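Local coordinates for protein MccF (Escherichia coli, PDB 4IIY) that probably acts as a serine peptidase of the S66 (LD-carboxypeptidase-like) family that confers self-immunity to the antibiotic microcin C7, at residues A38-G43 with E184-I189; P138-G143 with K188-K193; T248-W253 with E280-M285; I266-D271 with L345-K350. The protein carries 1 engineered substitution. One frame throughout, in Å; residues are numbered along the deposited sequence.

Overall arrangement
Four buried contacts show how small apolar junctions tie together the two large mixed sheets and helices of this probable hydrolase. Interactions 1 and 2, their centres about 6 Å apart, share helix 178-191. Interaction 4 joins the sheets through strands 266-270 and 345-347, its centre about 15 Å from those of interactions 2 and 3. It contains Glu270 of the predicted charge relay, about 10 Å from Leu282 of interaction 3 between side chains. Thr248 of interaction 3 touches the bound glutamylsulfamoyl inosine. In interaction 2 the Ile142 side chain is about 11 Å from that of Ala145, the engineered residue at the predicted nucleophile position. Interaction 1 lies about 32 Å from interaction 3 between centres.

Interaction 1. Residues A38-G43 with E184-I189; sequences APLAVG and ESFIKI. With EDO (1,2-ethanediol), chain P.
Leu40 meets Phe186 and Ile187 through a single methyl group. Its CD2 lies 3.8 Å from Phe186 CE2 and 3.9 Å from Phe186 CZ, so the methyl engages the outer end of the ring, approaching it obliquely, and the two side chains cross at about a right angle. The same CD2 is more loosely set against Ile187 CD1, at 4.3 Å. Leu40 reaches this position because its CG is trans to the backbone N (chi1 -168°), which carries the branched end over to the helix; Phe186, also trans (chi1 172°), swings its ring out to meet it. Ile187 starts off beside the line of approach, and the end of its chain closes in.

The contact thus pins the loop 38-43, which leads into strand 45-49, to helix 178-191 at Leu40; the helix in turn packs against the alpha/beta sheet of the N-terminal domain. Leu40 and Phe186 also touch that sheet, Leu40 on Thr111 and Ile140, Phe186 on Met114 and Ile142, and Phe172 meets the Phe186 ring edge-to-face. The main chain is tied in as well, by a backbone hydrogen bond between Leu40 and Leu190 near the end of the helix.

Further out, Ala41 N is hydrogen-bonded to Asp44 OD2. A 1,2-ethanediol, a likely crystallisation additive, lies close by: its O2 is 2.8 Å from Pro39 O and also within bonding reach of Asp44 OD2, while its C2 rests 3.7 Å from Ala41 CB.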
# COMPACT_ATOMS: atom_id res chain seq x y z
N ALA B 38 13.90 25.18 -16.73
CA ALA B 38 13.54 26.51 -17.21
C ALA B 38 12.09 26.83 -16.86
O ALA B 38 11.24 25.93 -16.83
CB ALA B 38 13.75 26.61 -18.72
N PRO B 39 11.78 28.10 -16.61
CA PRO B 39 10.41 28.46 -16.23
C PRO B 39 9.44 28.37 -17.40
O PRO B 39 9.85 28.38 -18.56
CB PRO B 39 10.55 29.92 -15.77
CG PRO B 39 11.74 30.43 -16.54
CD PRO B 39 12.69 29.27 -16.62
N LEU B 40 8.16 28.26 -17.08
CA LEU B 40 7.11 28.27 -18.09
C LEU B 40 6.83 29.70 -18.55
O LEU B 40 7.06 30.66 -17.81
CB LEU B 40 5.84 27.65 -17.50
CG LEU B 40 4.69 27.31 -18.46
CD1 LEU B 40 5.10 26.19 -19.39
CD2 LEU B 40 3.45 26.92 -17.67
N ALA B 41 6.32 29.83 -19.77
CA ALA B 41 5.85 31.11 -20.29
C ALA B 41 4.62 30.88 -21.16
O ALA B 41 4.47 29.83 -21.78
CB ALA B 41 6.95 31.79 -21.10
N VAL B 42 3.76 31.89 -21.21
CA VAL B 42 2.62 31.87 -22.11
C VAL B 42 3.11 31.54 -23.52
O VAL B 42 4.10 32.11 -24.00
CB VAL B 42 1.90 33.23 -22.10
CG1 VAL B 42 0.88 33.32 -23.24
CG2 VAL B 42 1.21 33.44 -20.75
N GLY B 43 2.43 30.60 -24.16
CA GLY B 43 2.76 30.21 -25.52
C GLY B 43 3.66 28.99 -25.61
O GLY B 43 3.93 28.48 -26.70
N GLU B 184 -4.90 29.55 -11.96
CA GLU B 184 -4.22 30.73 -11.43
C GLU B 184 -2.98 30.34 -10.63
O GLU B 184 -1.94 31.00 -10.73
CB GLU B 184 -5.19 31.57 -10.61
CG GLU B 184 -6.15 32.37 -11.47
CD GLU B 184 -7.38 32.85 -10.73
OE1 GLU B 184 -7.32 32.99 -9.49
OE2 GLU B 184 -8.42 33.08 -11.39
N SER B 185 -3.05 29.28 -9.84
CA SER B 185 -1.87 28.84 -9.09
C SER B 185 -0.80 28.25 -10.01
O SER B 185 0.39 28.57 -9.88
CB SER B 185 -2.26 27.82 -8.01
OG SER B 185 -1.12 27.33 -7.32
N PHE B 186 -1.22 27.40 -10.93
CA PHE B 186 -0.33 26.79 -11.93
C PHE B 186 0.49 27.87 -12.65
O PHE B 186 1.72 27.82 -12.68
CB PHE B 186 -1.19 25.99 -12.92
CG PHE B 186 -0.46 25.44 -14.11
CD1 PHE B 186 0.24 24.24 -14.04
CD2 PHE B 186 -0.53 26.09 -15.34
CE1 PHE B 186 0.87 23.72 -15.15
CE2 PHE B 186 0.11 25.59 -16.46
CZ PHE B 186 0.80 24.39 -16.37
N ILE B 187 -0.20 28.85 -13.22
CA ILE B 187 0.49 29.86 -14.01
C ILE B 187 1.33 30.79 -13.13
O ILE B 187 2.44 31.17 -13.52
CB ILE B 187 -0.49 30.64 -14.93
CG1 ILE B 187 0.26 31.28 -16.11
CG2 ILE B 187 -1.32 31.66 -14.15
CD1 ILE B 187 0.79 30.27 -17.11
N LYS B 188 0.86 31.12 -11.93
CA LYS B 188 1.65 31.96 -11.03
C LYS B 188 2.95 31.29 -10.61
O LYS B 188 4.04 31.89 -10.71
CB LYS B 188 0.83 32.31 -9.79
CG LYS B 188 1.57 33.17 -8.76
CD LYS B 188 1.82 34.57 -9.29
CE LYS B 188 2.38 35.48 -8.22
NZ LYS B 188 2.55 36.87 -8.74
N ILE B 189 2.85 30.07 -10.12
CA ILE B 189 4.01 29.36 -9.59
C ILE B 189 5.06 29.14 -10.67
O ILE B 189 6.26 29.31 -10.43
CB ILE B 189 3.60 27.99 -8.99
CG1 ILE B 189 2.74 28.18 -7.74
CG2 ILE B 189 4.82 27.16 -8.65
CD1 ILE B 189 3.46 28.87 -6.60
C1 EDO P . 11.59 30.34 -22.03
O1 EDO P . 12.49 30.16 -20.93
C2 EDO P . 10.15 30.08 -21.60
O2 EDO P . 9.95 28.68 -21.32

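Interaction 2. Residues P138-G143 with K188-K193; sequences PKIIIG and KILTRK. With EDO (1,2-ethanediol), chain O; EDO (1,2-ethanediol), chain Q.
Leu190 sends one methyl to Ile140 and the other to Ile142. Its CD2 lies 4.1 Å from Ile140 CG2, and its CD1 lies 4.3 Å from Ile142 CD1, so the forked end of the leucine straddles two residues on one face of strand 140-143. With CG anti to the carbonyl carbon (chi1 -61°), Leu190 directs that fork toward the strand. The isoleucines answer with different branches. Ile140 holds CG2 opposite its backbone N and offers that short methyl, whereas Ile142 uses the tip of its extended long branch. Both leucine contacts are loose and wholly apolar.

In fold terms, a helix is packed on the parallel part of the N-terminal alpha/beta sheet: Phe163 of the neighbouring strand 162-164 touches all three residues, and Leu40 touches Ile140 and Leu190.

Just past the helix end, Arg192 turns to polar work. Its chain bends at chi3 (-78°), and its guanidinium is tied to the protein by hydrogen bonds from NH1 to Tyr366 OH and from NH2 to Gly196 O. An alanine here removes the guanidinium, and Tyr366 OH and Gly196 O would probably each lose a bonding partner. The group also holds two 1,2-ethanediol molecules: NE and NH2 fork onto one, NE lying 2.8 Å from its O2 in a nearly straight bond (170°), and NH1 reaches O2 of the other at 2.7 Å.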
# COMPACT_ATOMS: atom_id res chain seq x y z
N PRO B 138 16.59 19.31 -18.61
CA PRO B 138 15.61 19.46 -17.52
C PRO B 138 14.34 20.15 -18.01
O PRO B 138 14.41 21.11 -18.78
CB PRO B 138 16.35 20.31 -16.48
CG PRO B 138 17.55 20.86 -17.17
CD PRO B 138 17.89 19.93 -18.29
N LYS B 139 13.20 19.64 -17.57
CA LYS B 139 11.91 20.22 -17.91
C LYS B 139 11.05 20.24 -16.66
O LYS B 139 11.36 19.57 -15.68
CB LYS B 139 11.21 19.42 -19.02
CG LYS B 139 11.96 19.41 -20.36
CD LYS B 139 11.29 18.49 -21.37
CE LYS B 139 12.19 18.21 -22.57
NZ LYS B 139 12.58 19.44 -23.31
N ILE B 140 9.98 21.02 -16.70
CA ILE B 140 8.98 21.01 -15.64
C ILE B 140 8.17 19.72 -15.75
O ILE B 140 7.50 19.49 -16.75
CB ILE B 140 8.04 22.21 -15.77
CG1 ILE B 140 8.82 23.52 -15.64
CG2 ILE B 140 6.92 22.12 -14.72
CD1 ILE B 140 8.05 24.74 -16.09
N ILE B 141 8.25 18.87 -14.73
CA ILE B 141 7.49 17.62 -14.70
C ILE B 141 6.42 17.79 -13.63
O ILE B 141 6.75 18.11 -12.48
CB ILE B 141 8.39 16.41 -14.34
CG1 ILE B 141 9.70 16.42 -15.13
CG2 ILE B 141 7.61 15.11 -14.51
CD1 ILE B 141 9.53 16.32 -16.60
N ILE B 142 5.16 17.59 -14.00
CA ILE B 142 4.05 17.92 -13.12
C ILE B 142 2.91 16.90 -13.20
O ILE B 142 2.58 16.38 -14.27
CB ILE B 142 3.54 19.37 -13.39
CG1 ILE B 142 2.55 19.84 -12.31
CG2 ILE B 142 2.96 19.49 -14.80
CD1 ILE B 142 2.37 21.35 -12.31
N GLY B 143 2.35 16.59 -12.03
CA GLY B 143 1.20 15.72 -11.90
C GLY B 143 0.99 15.44 -10.43
O GLY B 143 1.58 16.10 -9.57
N LYS B 188 0.86 31.12 -11.93
CA LYS B 188 1.65 31.96 -11.03
C LYS B 188 2.95 31.29 -10.61
O LYS B 188 4.04 31.89 -10.71
CB LYS B 188 0.83 32.31 -9.79
CG LYS B 188 1.57 33.17 -8.76
CD LYS B 188 1.82 34.57 -9.29
CE LYS B 188 2.38 35.48 -8.22
NZ LYS B 188 2.55 36.87 -8.74
N ILE B 189 2.85 30.07 -10.12
CA ILE B 189 4.01 29.36 -9.59
C ILE B 189 5.06 29.14 -10.67
O ILE B 189 6.26 29.31 -10.43
CB ILE B 189 3.60 27.99 -8.99
CG1 ILE B 189 2.74 28.18 -7.74
CG2 ILE B 189 4.82 27.16 -8.65
CD1 ILE B 189 3.46 28.87 -6.60
N LEU B 190 4.62 28.78 -11.87
CA LEU B 190 5.55 28.36 -12.91
C LEU B 190 6.09 29.52 -13.76
O LEU B 190 7.12 29.36 -14.41
CB LEU B 190 4.91 27.28 -13.79
CG LEU B 190 4.53 25.98 -13.07
CD1 LEU B 190 3.85 25.03 -14.03
CD2 LEU B 190 5.73 25.31 -12.42
N THR B 191 5.40 30.67 -13.77
CA THR B 191 5.88 31.80 -14.58
C THR B 191 6.47 32.96 -13.79
O THR B 191 7.15 33.81 -14.37
CB THR B 191 4.79 32.38 -15.51
OG1 THR B 191 3.81 33.08 -14.74
CG2 THR B 191 4.14 31.29 -16.35
N ARG B 192 6.23 33.02 -12.48
CA ARG B 192 6.67 34.17 -11.69
C ARG B 192 8.18 34.34 -11.68
O ARG B 192 8.94 33.38 -11.86
CB ARG B 192 6.16 34.08 -10.25
CG ARG B 192 6.70 32.88 -9.46
CD ARG B 192 6.19 32.89 -8.03
NE ARG B 192 6.91 33.84 -7.18
CZ ARG B 192 8.09 33.58 -6.62
NH1 ARG B 192 8.69 32.42 -6.84
NH2 ARG B 192 8.69 34.50 -5.87
N LYS B 193 8.63 35.57 -11.48
CA LYS B 193 10.04 35.83 -11.25
C LYS B 193 10.49 35.15 -9.97
O LYS B 193 9.76 35.15 -8.97
CB LYS B 193 10.30 37.33 -11.14
CG LYS B 193 9.84 38.14 -12.33
CD LYS B 193 10.54 37.71 -13.60
CE LYS B 193 10.70 38.87 -14.57
NZ LYS B 193 12.13 39.22 -14.76
C1 EDO O . 6.27 36.51 -4.67
O1 EDO O . 7.62 36.97 -4.82
C2 EDO O . 5.39 37.03 -5.80
O2 EDO O . 5.65 36.34 -7.03
C1 EDO Q . 11.10 31.45 -3.75
O1 EDO Q . 9.85 32.02 -4.14
C2 EDO Q . 11.98 31.33 -4.99
O2 EDO Q . 11.26 31.78 -6.14

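Interaction 3. Residues T248-W253 with E280-M285; sequences TLTGIW and ERLFSM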
# COMPACT_ATOMS: atom_id res chain seq x y z
N THR B 248 0.69 6.02 -2.64
CA THR B 248 1.58 5.75 -3.77
C THR B 248 3.04 5.56 -3.34
O THR B 248 3.77 4.76 -3.93
CB THR B 248 1.48 6.87 -4.82
OG1 THR B 248 0.14 6.95 -5.29
CG2 THR B 248 2.40 6.60 -6.01
N LEU B 249 3.48 6.29 -2.32
CA LEU B 249 4.85 6.15 -1.84
C LEU B 249 5.17 4.72 -1.41
O LEU B 249 6.32 4.29 -1.49
CB LEU B 249 5.15 7.13 -0.70
CG LEU B 249 5.23 8.60 -1.12
CD1 LEU B 249 5.32 9.50 0.11
CD2 LEU B 249 6.39 8.88 -2.07
N THR B 250 4.17 3.98 -0.96
CA THR B 250 4.41 2.58 -0.60
C THR B 250 4.96 1.75 -1.77
O THR B 250 5.61 0.73 -1.54
CB THR B 250 3.15 1.87 -0.02
OG1 THR B 250 2.16 1.69 -1.03
CG2 THR B 250 2.57 2.64 1.16
N GLY B 251 4.69 2.17 -3.01
CA GLY B 251 5.16 1.42 -4.17
C GLY B 251 6.62 1.64 -4.53
O GLY B 251 7.15 0.91 -5.36
N ILE B 252 7.26 2.65 -3.92
CA ILE B 252 8.69 2.91 -4.14
C ILE B 252 9.49 2.82 -2.84
O ILE B 252 10.72 2.92 -2.86
CB ILE B 252 8.94 4.27 -4.82
CG1 ILE B 252 8.53 5.45 -3.92
CG2 ILE B 252 8.23 4.33 -6.16
CD1 ILE B 252 8.90 6.82 -4.49
N TRP B 253 8.79 2.64 -1.72
CA TRP B 253 9.42 2.69 -0.40
C TRP B 253 10.54 1.65 -0.30
O TRP B 253 10.40 0.53 -0.78
CB TRP B 253 8.36 2.46 0.69
CG TRP B 253 8.72 3.02 2.01
CD1 TRP B 253 9.38 2.39 3.02
CD2 TRP B 253 8.46 4.35 2.47
NE1 TRP B 253 9.53 3.24 4.09
CE2 TRP B 253 8.98 4.45 3.77
CE3 TRP B 253 7.81 5.46 1.91
CZ2 TRP B 253 8.89 5.62 4.52
CZ3 TRP B 253 7.72 6.62 2.66
CH2 TRP B 253 8.26 6.70 3.95
N GLU B 280 -4.94 4.98 9.09
CA GLU B 280 -4.17 4.56 10.26
C GLU B 280 -2.96 3.72 9.84
O GLU B 280 -1.85 3.90 10.34
CB GLU B 280 -5.04 3.80 11.27
CG GLU B 280 -4.22 3.41 12.51
CD GLU B 280 -4.94 2.52 13.51
OE1 GLU B 280 -6.16 2.69 13.72
OE2 GLU B 280 -4.26 1.64 14.10
N ARG B 281 -3.17 2.78 8.92
CA ARG B 281 -2.09 1.92 8.46
C ARG B 281 -0.93 2.72 7.87
O ARG B 281 0.24 2.46 8.16
CB ARG B 281 -2.62 0.93 7.43
CG ARG B 281 -1.64 -0.13 7.01
CD ARG B 281 -2.32 -1.15 6.09
NE ARG B 281 -2.34 -0.71 4.70
CZ ARG B 281 -1.27 -0.77 3.92
NH1 ARG B 281 -0.14 -1.26 4.40
NH2 ARG B 281 -1.33 -0.34 2.66
N LEU B 282 -1.26 3.69 7.02
CA LEU B 282 -0.23 4.48 6.36
C LEU B 282 0.50 5.41 7.33
O LEU B 282 1.72 5.57 7.24
CB LEU B 282 -0.83 5.28 5.19
CG LEU B 282 -1.36 4.43 4.04
CD1 LEU B 282 -2.19 5.29 3.09
CD2 LEU B 282 -0.23 3.75 3.27
N PHE B 283 -0.22 6.00 8.28
CA PHE B 283 0.43 6.83 9.28
C PHE B 283 1.34 5.96 10.16
O PHE B 283 2.47 6.37 10.49
CB PHE B 283 -0.60 7.55 10.17
CG PHE B 283 -1.34 8.69 9.50
CD1 PHE B 283 -0.89 9.27 8.32
CD2 PHE B 283 -2.49 9.20 10.09
CE1 PHE B 283 -1.60 10.33 7.74
CE2 PHE B 283 -3.19 10.25 9.53
CZ PHE B 283 -2.74 10.83 8.36
N SER B 284 0.89 4.77 10.55
CA SER B 284 1.75 3.88 11.32
C SER B 284 2.98 3.42 10.53
O SER B 284 4.05 3.29 11.11
CB SER B 284 0.97 2.70 11.91
OG SER B 284 0.28 3.13 13.08
N MET B 285 2.85 3.21 9.22
CA MET B 285 4.01 2.91 8.39
C MET B 285 5.08 3.99 8.55
O MET B 285 6.26 3.70 8.77
CB MET B 285 3.59 2.78 6.92
CG MET B 285 4.70 2.33 5.96
SD MET B 285 5.83 3.64 5.42
CE MET B 285 4.71 4.63 4.43
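Met285 lays both its sulfur and its terminal methyl over the same face of the Trp253 indole, an aromatic contact made twice by one side chain. SD sits 3.9 Å from the centroid of the six-membered ring and is shifted toward its rim, with CE2 of Trp253 the nearest atom to SD at 3.6 Å. Methyl CE is almost on the ring axis, 4.0 Å from that centroid and only 7° off the normal, a CH-pi contact. The methionine can do this because its chain bends at chi2 (-81°) and again at chi3 (-67°), curling the thioether across the ring, while Trp253 comes from the opposite direction.

Beside this pair, Thr250 turns its methyl CG2 to Leu282 CD2, at 3.7 Å, the two side chains crossing at about a right angle. The hydroxyl of Thr250 is bonded to Asn247 O, so the methyl does the packing. Trp253 NE1 is hydrogen-bonded to Asn289 OD1, which helps fix the indole's rotation.

Helix 276-288 faces the second subunit too: Glu280 forms salt bridges to Arg90 and Arg97 of the other subunit, and Met285 packs on Thr250 of that subunit. The contact is a Met-aromatic junction between helix 276-288 and the turn after helix 246-249, whose Thr248 belongs to the pocket for glutamylsulfamoyl inosine.

Interaction 4. Residues I266-D271 with L345-K350; sequences ILFIED and LPLGVK. With EDO (1,2-ethanediol), chain L.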
# COMPACT_ATOMS: atom_id res chain seq x y z
N ILE B 266 10.20 19.00 5.96
CA ILE B 266 8.76 19.11 6.12
C ILE B 266 8.11 17.99 5.30
O ILE B 266 8.34 17.90 4.10
CB ILE B 266 8.24 20.49 5.66
CG1 ILE B 266 8.77 21.58 6.58
CG2 ILE B 266 6.71 20.51 5.61
CD1 ILE B 266 8.43 23.00 6.14
N LEU B 267 7.32 17.14 5.94
CA LEU B 267 6.67 16.05 5.22
C LEU B 267 5.37 16.54 4.63
O LEU B 267 4.53 17.06 5.36
CB LEU B 267 6.36 14.89 6.17
CG LEU B 267 5.64 13.70 5.53
CD1 LEU B 267 6.58 12.97 4.60
CD2 LEU B 267 5.11 12.77 6.60
N PHE B 268 5.19 16.37 3.32
CA PHE B 268 3.93 16.66 2.65
C PHE B 268 3.30 15.34 2.23
O PHE B 268 3.92 14.56 1.49
CB PHE B 268 4.18 17.55 1.42
CG PHE B 268 3.02 17.57 0.45
CD1 PHE B 268 1.81 18.14 0.82
CD2 PHE B 268 3.14 17.01 -0.81
CE1 PHE B 268 0.73 18.14 -0.07
CE2 PHE B 268 2.07 17.01 -1.70
CZ PHE B 268 0.87 17.58 -1.32
N ILE B 269 2.08 15.09 2.70
CA ILE B 269 1.37 13.86 2.36
C ILE B 269 -0.11 14.16 2.12
O ILE B 269 -0.73 14.99 2.80
CB ILE B 269 1.50 12.77 3.45
CG1 ILE B 269 1.32 13.39 4.83
CG2 ILE B 269 2.85 12.07 3.33
CD1 ILE B 269 1.19 12.36 5.95
N GLU B 270 -0.67 13.49 1.11
CA GLU B 270 -2.11 13.55 0.87
C GLU B 270 -2.58 12.19 0.41
O GLU B 270 -1.81 11.42 -0.18
CB GLU B 270 -2.47 14.64 -0.14
CG GLU B 270 -1.95 14.42 -1.56
CD GLU B 270 -2.93 13.68 -2.48
OE1 GLU B 270 -4.16 13.72 -2.25
OE2 GLU B 270 -2.45 13.03 -3.45
N ASP B 271 -3.84 11.88 0.68
CA ASP B 271 -4.46 10.66 0.16
C ASP B 271 -5.88 10.97 -0.31
O ASP B 271 -6.41 12.03 -0.03
CB ASP B 271 -4.46 9.51 1.19
CG ASP B 271 -3.12 8.79 1.27
OD1 ASP B 271 -2.69 8.23 0.24
OD2 ASP B 271 -2.51 8.76 2.37
N LEU B 345 2.81 22.87 -6.23
CA LEU B 345 3.84 22.85 -5.19
C LEU B 345 5.14 22.21 -5.69
O LEU B 345 5.16 21.04 -6.07
CB LEU B 345 3.34 22.02 -4.00
CG LEU B 345 4.28 21.85 -2.81
CD1 LEU B 345 4.44 23.16 -2.06
CD2 LEU B 345 3.78 20.76 -1.88
N PRO B 346 6.25 22.97 -5.68
CA PRO B 346 7.53 22.33 -6.00
C PRO B 346 7.93 21.40 -4.85
O PRO B 346 7.77 21.76 -3.68
CB PRO B 346 8.50 23.51 -6.10
CG PRO B 346 7.91 24.56 -5.20
CD PRO B 346 6.40 24.39 -5.34
N LEU B 347 8.43 20.22 -5.18
CA LEU B 347 8.92 19.27 -4.19
C LEU B 347 10.44 19.26 -4.13
O LEU B 347 11.11 19.28 -5.17
CB LEU B 347 8.43 17.86 -4.52
CG LEU B 347 6.92 17.66 -4.56
CD1 LEU B 347 6.59 16.30 -5.15
CD2 LEU B 347 6.34 17.79 -3.18
N GLY B 348 10.99 19.21 -2.92
CA GLY B 348 12.43 19.12 -2.74
C GLY B 348 13.13 20.45 -2.50
O GLY B 348 14.36 20.50 -2.49
N VAL B 349 12.36 21.51 -2.31
CA VAL B 349 12.91 22.82 -1.95
C VAL B 349 12.33 23.27 -0.61
O VAL B 349 11.34 22.72 -0.13
CB VAL B 349 12.61 23.91 -3.02
CG1 VAL B 349 13.28 23.56 -4.34
CG2 VAL B 349 11.10 24.12 -3.20
N LYS B 350 12.95 24.29 -0.02
CA LYS B 350 12.50 24.80 1.27
C LYS B 350 11.18 25.56 1.19
O LYS B 350 10.98 26.40 0.31
CB LYS B 350 13.58 25.68 1.91
CG LYS B 350 14.79 24.90 2.41
CD LYS B 350 15.86 25.84 2.96
CE LYS B 350 17.11 25.07 3.33
NZ LYS B 350 18.20 25.97 3.82
C1 EDO L . -4.00 13.40 4.02
O1 EDO L . -4.88 13.61 2.90
C2 EDO L . -4.75 12.88 5.23
O2 EDO L . -5.21 11.54 4.98
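Phe268 and Leu345 form a CH-pi contact: methyl CD2 of Leu345 stands over the centre of the phenyl face, 4.0 Å from the ring centroid and 10° off the normal. The two side chains come from opposite directions. The Phe268 ring also meets that of Tyr164 edge-to-face. Plain apolar packing adds Leu347, whose CD2 lies 4.1 Å from Phe268 CD2, approaching obliquely with its side chain crossing that of the phenylalanine at about a right angle. With a serine in place of Phe268, the ring would be gone, and a gap would probably open beneath Leu345 CD2 while Tyr164 lost its edge-to-face partner.

Polar bonding is found at Glu270 and Asp271. Asp271 N donates to O1 of a 1,2-ethanediol at 3.0 Å, and Glu270 is bonded through OE1 to His338 ND1 and through OE2 to Tyr164 OH and Asn245 ND2.

Strand 266-270 belongs to one mixed sheet and strand 345-347 to the other, so these methyl and ring surfaces form part of the apolar seam between the sheets. With no polar pair between the segments, the fit is probably set mainly by shape, hydrogen bonding being left to neighbouring residues, among them the predicted charge-relay Glu270.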